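Local coordinates for protein CT398 (PDB 4ILO) that is of unknown function but pairs a long coiled-coil hairpin with a C4-type zinc ribbon and may bind DNA or RNA, at residues I73-Q84 against L96-R107. Numbering follows the deposited sequence.
Sequences ISDQINKLENQQ and LTQEMTAANKER
Arg107 reaches over from its helix to Ser74 and Ile77, and its side chain is worth following atom by atom. CB of Arg107 lies 3.9 Å from CG2 of Ile73, the two side chains passing antiparallel. With CG anti to the backbone N (chi1 -176°) the chain runs out extended and carries CD beside the Ser74 hydroxyl; the bend at chi3 then turns the guanidinium across the end of Ile77. NE passes near Ile77 CD1 and has Glu111 as a long, weak ion-pair partner. CD1 of Ile77 sits over the centre of one face, 3.7 Å from Arg107 CZ. At the edge of the group, NH1 of Arg107 donates to Ser74 OG at 2.9 Å, nearly straight (164°) and in the guanidinium plane; it also gives a bond to a water that in turn donates to Ser74 O. On the Arg107 side, NH2 bonds Asn104 OD1 one turn back, so bonds at both terminal nitrogens fix the rotation of the group. Ser74 OG is hydrogen-bonded to Ile70 O as well.

The two segments belong to helices 2-86 and 90-171, the arms of an antiparallel coiled-coil hairpin, and lie close to its turn, far from the zinc ribbon. The axes of the two segments approach to 9.9 Å, their N-to-C directions 165° apart. Between the arms, Ala103 presents just a methyl, and CG1 of Ile77 settles 3.7 Å from Ala103 CB. Further toward the turn, Leu80 is wedged between three residues: CB against Met100 CG, CD1 against Glu99 CG, and CD2 meeting Leu96 CD2 at 3.6 Å. Met100 continues past Leu80 with its thioether, placing SD 3.3 Å from the aliphatic CG of Glu81, while Leu96 turns CD1 onto the backbone of Gln84, 3.7 Å from its CA.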
loop_
_atom_site.group_PDB
_atom_site.type_symbol
_atom_site.label_atom_id
_atom_site.label_comp_id
_atom_site.label_asym_id
_atom_site.label_seq_id
_atom_site.Cartn_x
_atom_site.Cartn_y
_atom_site.Cartn_z
ATOM N N ILE A 73 -23.585 -0.004 -47.109
ATOM C CA ILE A 73 -24.476 -1.012 -47.676
ATOM C C ILE A 73 -25.802 -0.375 -48.104
ATOM O O ILE A 73 -26.393 -0.734 -49.152
ATOM C CB ILE A 73 -24.668 -2.173 -46.681
ATOM C CG1 ILE A 73 -23.364 -2.928 -46.511
ATOM C CG2 ILE A 73 -25.709 -3.160 -47.199
ATOM C CD1 ILE A 73 -23.496 -4.154 -45.605
ATOM N N SER A 74 -26.299 0.547 -47.290
ATOM C CA SER A 74 -27.549 1.243 -47.600
ATOM C C SER A 74 -27.442 1.997 -48.913
ATOM O O SER A 74 -28.350 1.915 -49.748
ATOM C CB SER A 74 -27.959 2.182 -46.461
ATOM O OG SER A 74 -28.220 1.419 -45.264
ATOM N N ASP A 75 -26.317 2.677 -49.151
ATOM C CA ASP A 75 -26.149 3.367 -50.431
ATOM C C ASP A 75 -26.043 2.375 -51.579
ATOM O O ASP A 75 -26.462 2.673 -52.691
ATOM C CB ASP A 75 -24.891 4.226 -50.488
ATOM C CG ASP A 75 -24.884 5.345 -49.462
ATOM O OD1 ASP A 75 -25.965 5.708 -48.914
ATOM O OD2 ASP A 75 -23.764 5.847 -49.212
ATOM N N GLN A 76 -25.447 1.223 -51.338
ATOM C CA GLN A 76 -25.305 0.260 -52.409
ATOM C C GLN A 76 -26.655 -0.363 -52.757
ATOM O O GLN A 76 -26.940 -0.616 -53.922
ATOM C CB GLN A 76 -24.316 -0.816 -51.960
ATOM C CG GLN A 76 -23.929 -1.742 -53.083
ATOM C CD GLN A 76 -23.428 -0.971 -54.316
ATOM O OE1 GLN A 76 -22.576 -0.058 -54.212
ATOM N NE2 GLN A 76 -23.979 -1.316 -55.483
ATOM N N ILE A 77 -27.487 -0.639 -51.757
ATOM C CA ILE A 77 -28.816 -1.161 -52.022
ATOM C C ILE A 77 -29.609 -0.161 -52.845
ATOM O O ILE A 77 -30.286 -0.530 -53.820
ATOM C CB ILE A 77 -29.508 -1.506 -50.695
ATOM C CG1 ILE A 77 -28.909 -2.784 -50.094
ATOM C CG2 ILE A 77 -31.069 -1.635 -50.873
ATOM C CD1 ILE A 77 -29.461 -3.032 -48.673
ATOM N N ASN A 78 -29.500 1.123 -52.513
ATOM C CA ASN A 78 -30.169 2.141 -53.329
ATOM C C ASN A 78 -29.684 2.123 -54.761
ATOM O O ASN A 78 -30.489 2.273 -55.691
ATOM C CB ASN A 78 -29.957 3.542 -52.778
ATOM C CG ASN A 78 -30.811 3.829 -51.569
ATOM O OD1 ASN A 78 -31.969 3.396 -51.511
ATOM N ND2 ASN A 78 -30.254 4.552 -50.583
ATOM N N LYS A 79 -28.372 2.002 -54.974
ATOM C CA LYS A 79 -27.894 1.903 -56.348
ATOM C C LYS A 79 -28.513 0.701 -57.043
ATOM O O LYS A 79 -28.892 0.786 -58.210
ATOM C CB LYS A 79 -26.376 1.800 -56.405
ATOM N N LEU A 80 -28.627 -0.432 -56.346
ATOM C CA LEU A 80 -29.137 -1.618 -57.012
ATOM C C LEU A 80 -30.610 -1.451 -57.378
ATOM O O LEU A 80 -31.075 -1.993 -58.390
ATOM C CB LEU A 80 -28.953 -2.823 -56.112
ATOM C CG LEU A 80 -27.523 -3.281 -55.802
ATOM C CD1 LEU A 80 -27.541 -4.359 -54.727
ATOM C CD2 LEU A 80 -26.768 -3.837 -57.082
ATOM N N GLU A 81 -31.358 -0.720 -56.562
ATOM C CA GLU A 81 -32.767 -0.504 -56.846
ATOM C C GLU A 81 -32.934 0.368 -58.075
ATOM O O GLU A 81 -33.739 0.071 -58.955
ATOM C CB GLU A 81 -33.459 0.117 -55.633
ATOM C CG GLU A 81 -33.625 -0.929 -54.591
ATOM C CD GLU A 81 -34.231 -0.436 -53.322
ATOM O OE1 GLU A 81 -34.170 0.790 -53.088
ATOM O OE2 GLU A 81 -34.738 -1.300 -52.559
ATOM N N ASN A 82 -32.148 1.419 -58.181
ATOM C CA ASN A 82 -32.192 2.210 -59.398
ATOM C C ASN A 82 -31.837 1.359 -60.618
ATOM O O ASN A 82 -32.489 1.475 -61.664
ATOM C CB ASN A 82 -31.286 3.438 -59.242
ATOM C CG ASN A 82 -31.717 4.321 -58.069
ATOM O OD1 ASN A 82 -32.898 4.345 -57.679
ATOM N ND2 ASN A 82 -30.765 5.018 -57.487
ATOM N N GLN A 83 -30.814 0.492 -60.510
ATOM C CA GLN A 83 -30.434 -0.341 -61.658
ATOM C C GLN A 83 -31.587 -1.243 -62.073
ATOM O O GLN A 83 -31.891 -1.387 -63.262
ATOM C CB GLN A 83 -29.225 -1.214 -61.328
ATOM C CG GLN A 83 -27.901 -0.502 -61.319
ATOM C CD GLN A 83 -26.727 -1.368 -60.857
ATOM O OE1 GLN A 83 -26.659 -2.558 -61.143
ATOM N NE2 GLN A 83 -25.781 -0.747 -60.141
ATOM N N GLN A 84 -32.239 -1.859 -61.091
ATOM C CA GLN A 84 -33.285 -2.808 -61.379
ATOM C C GLN A 84 -34.484 -2.137 -62.034
ATOM O O GLN A 84 -35.145 -2.752 -62.873
ATOM C CB GLN A 84 -33.707 -3.521 -60.088
ATOM C CG GLN A 84 -34.649 -4.674 -60.362
ATOM C CD GLN A 84 -35.196 -5.326 -59.118
ATOM O OE1 GLN A 84 -35.100 -6.569 -58.893
ATOM N NE2 GLN A 84 -35.781 -4.519 -58.305
ATOM N N LEU A 96 -30.497 -8.910 -59.462
ATOM C CA LEU A 96 -30.655 -7.752 -58.588
ATOM C C LEU A 96 -31.575 -8.048 -57.408
ATOM O O LEU A 96 -31.284 -7.654 -56.274
ATOM C CB LEU A 96 -31.171 -6.584 -59.425
ATOM C CG LEU A 96 -29.981 -6.133 -60.309
ATOM C CD1 LEU A 96 -30.402 -5.204 -61.382
ATOM C CD2 LEU A 96 -28.975 -5.436 -59.451
ATOM N N THR A 97 -32.672 -8.776 -57.633
ATOM C CA THR A 97 -33.478 -9.209 -56.493
ATOM C C THR A 97 -32.609 -9.938 -55.473
ATOM O O THR A 97 -32.635 -9.623 -54.264
ATOM C CB THR A 97 -34.603 -10.113 -56.986
ATOM O OG1 THR A 97 -35.550 -9.320 -57.726
ATOM C CG2 THR A 97 -35.328 -10.769 -55.853
ATOM N N GLN A 98 -31.838 -10.930 -55.955
ATOM C CA GLN A 98 -31.084 -11.790 -55.066
ATOM C C GLN A 98 -30.002 -10.982 -54.358
ATOM O O GLN A 98 -29.789 -11.157 -53.162
ATOM C CB GLN A 98 -30.484 -12.963 -55.843
ATOM C CG GLN A 98 -31.561 -13.940 -56.358
ATOM C CD GLN A 98 -31.167 -14.712 -57.628
ATOM O OE1 GLN A 98 -29.985 -14.780 -58.013
ATOM N NE2 GLN A 98 -32.176 -15.281 -58.306
ATOM N N GLU A 99 -29.316 -10.104 -55.097
ATOM C CA GLU A 99 -28.283 -9.287 -54.486
ATOM C C GLU A 99 -28.865 -8.387 -53.397
ATOM O O GLU A 99 -28.272 -8.231 -52.326
ATOM C CB GLU A 99 -27.563 -8.462 -55.548
ATOM C CG GLU A 99 -26.311 -7.788 -54.990
ATOM C CD GLU A 99 -25.069 -8.697 -54.880
ATOM O OE1 GLU A 99 -24.915 -9.697 -55.643
ATOM O OE2 GLU A 99 -24.219 -8.365 -54.021
ATOM N N MET A 100 -30.035 -7.800 -53.640
ATOM C CA MET A 100 -30.605 -6.892 -52.656
ATOM C C MET A 100 -31.035 -7.654 -51.418
ATOM O O MET A 100 -30.862 -7.187 -50.271
ATOM C CB MET A 100 -31.765 -6.103 -53.266
ATOM C CG MET A 100 -31.284 -4.963 -54.173
ATOM S SD MET A 100 -32.694 -4.076 -54.858
ATOM C CE MET A 100 -33.069 -4.910 -56.370
ATOM N N THR A 101 -31.533 -8.855 -51.622
ATOM C CA THR A 101 -31.919 -9.691 -50.488
ATOM C C THR A 101 -30.704 -9.993 -49.637
ATOM O O THR A 101 -30.716 -9.758 -48.419
ATOM C CB THR A 101 -32.636 -10.946 -51.000
ATOM O OG1 THR A 101 -33.911 -10.538 -51.506
ATOM C CG2 THR A 101 -32.856 -12.004 -49.905
ATOM N N ALA A 102 -29.594 -10.352 -50.301
ATOM C CA ALA A 102 -28.377 -10.712 -49.583
ATOM C C ALA A 102 -27.794 -9.495 -48.905
ATOM O O ALA A 102 -27.322 -9.570 -47.770
ATOM C CB ALA A 102 -27.341 -11.287 -50.558
ATOM N N ALA A 103 -27.781 -8.371 -49.609
ATOM C CA ALA A 103 -27.222 -7.165 -49.029
ATOM C C ALA A 103 -28.036 -6.733 -47.823
ATOM O O ALA A 103 -27.460 -6.380 -46.785
ATOM C CB ALA A 103 -27.158 -6.074 -50.081
ATOM N N ASN A 104 -29.384 -6.780 -47.930
ATOM C CA ASN A 104 -30.222 -6.391 -46.809
ATOM C C ASN A 104 -29.976 -7.277 -45.593
ATOM O O ASN A 104 -30.036 -6.811 -44.443
ATOM C CB ASN A 104 -31.692 -6.439 -47.177
ATOM C CG ASN A 104 -32.560 -5.820 -46.123
ATOM O OD1 ASN A 104 -32.322 -4.681 -45.701
ATOM N ND2 ASN A 104 -33.585 -6.559 -45.680
ATOM N N LYS A 105 -29.733 -8.563 -45.823
ATOM C CA LYS A 105 -29.563 -9.480 -44.703
ATOM C C LYS A 105 -28.245 -9.221 -43.986
ATOM O O LYS A 105 -28.163 -9.305 -42.747
ATOM C CB LYS A 105 -29.632 -10.908 -45.229
ATOM C CG LYS A 105 -29.220 -11.968 -44.237
ATOM C CD LYS A 105 -29.295 -13.388 -44.850
ATOM C CE LYS A 105 -29.324 -14.464 -43.751
ATOM N NZ LYS A 105 -29.494 -15.852 -44.319
ATOM N N GLU A 106 -27.198 -8.916 -44.743
ATOM C CA GLU A 106 -25.942 -8.510 -44.128
ATOM C C GLU A 106 -26.131 -7.198 -43.360
ATOM O O GLU A 106 -25.617 -7.040 -42.246
ATOM C CB GLU A 106 -24.871 -8.329 -45.213
ATOM C CG GLU A 106 -23.433 -7.867 -44.717
ATOM C CD GLU A 106 -22.724 -8.867 -43.723
ATOM O OE1 GLU A 106 -23.117 -10.069 -43.664
ATOM O OE2 GLU A 106 -21.763 -8.449 -42.997
ATOM N N ARG A 107 -26.879 -6.256 -43.930
ATOM C CA ARG A 107 -27.076 -4.981 -43.258
ATOM C C ARG A 107 -27.788 -5.203 -41.945
ATOM O O ARG A 107 -27.426 -4.609 -40.926
ATOM C CB ARG A 107 -27.884 -4.009 -44.125
ATOM C CG ARG A 107 -28.024 -2.630 -43.488
ATOM C CD ARG A 107 -28.655 -1.612 -44.418
ATOM N NE ARG A 107 -29.969 -2.059 -44.896
ATOM C CZ ARG A 107 -30.777 -1.371 -45.688
ATOM N NH1 ARG A 107 -30.444 -0.163 -46.137
ATOM N NH2 ARG A 107 -31.932 -1.920 -46.049
HETATM O O HOH W 1 -31.001 1.651 -48.589
#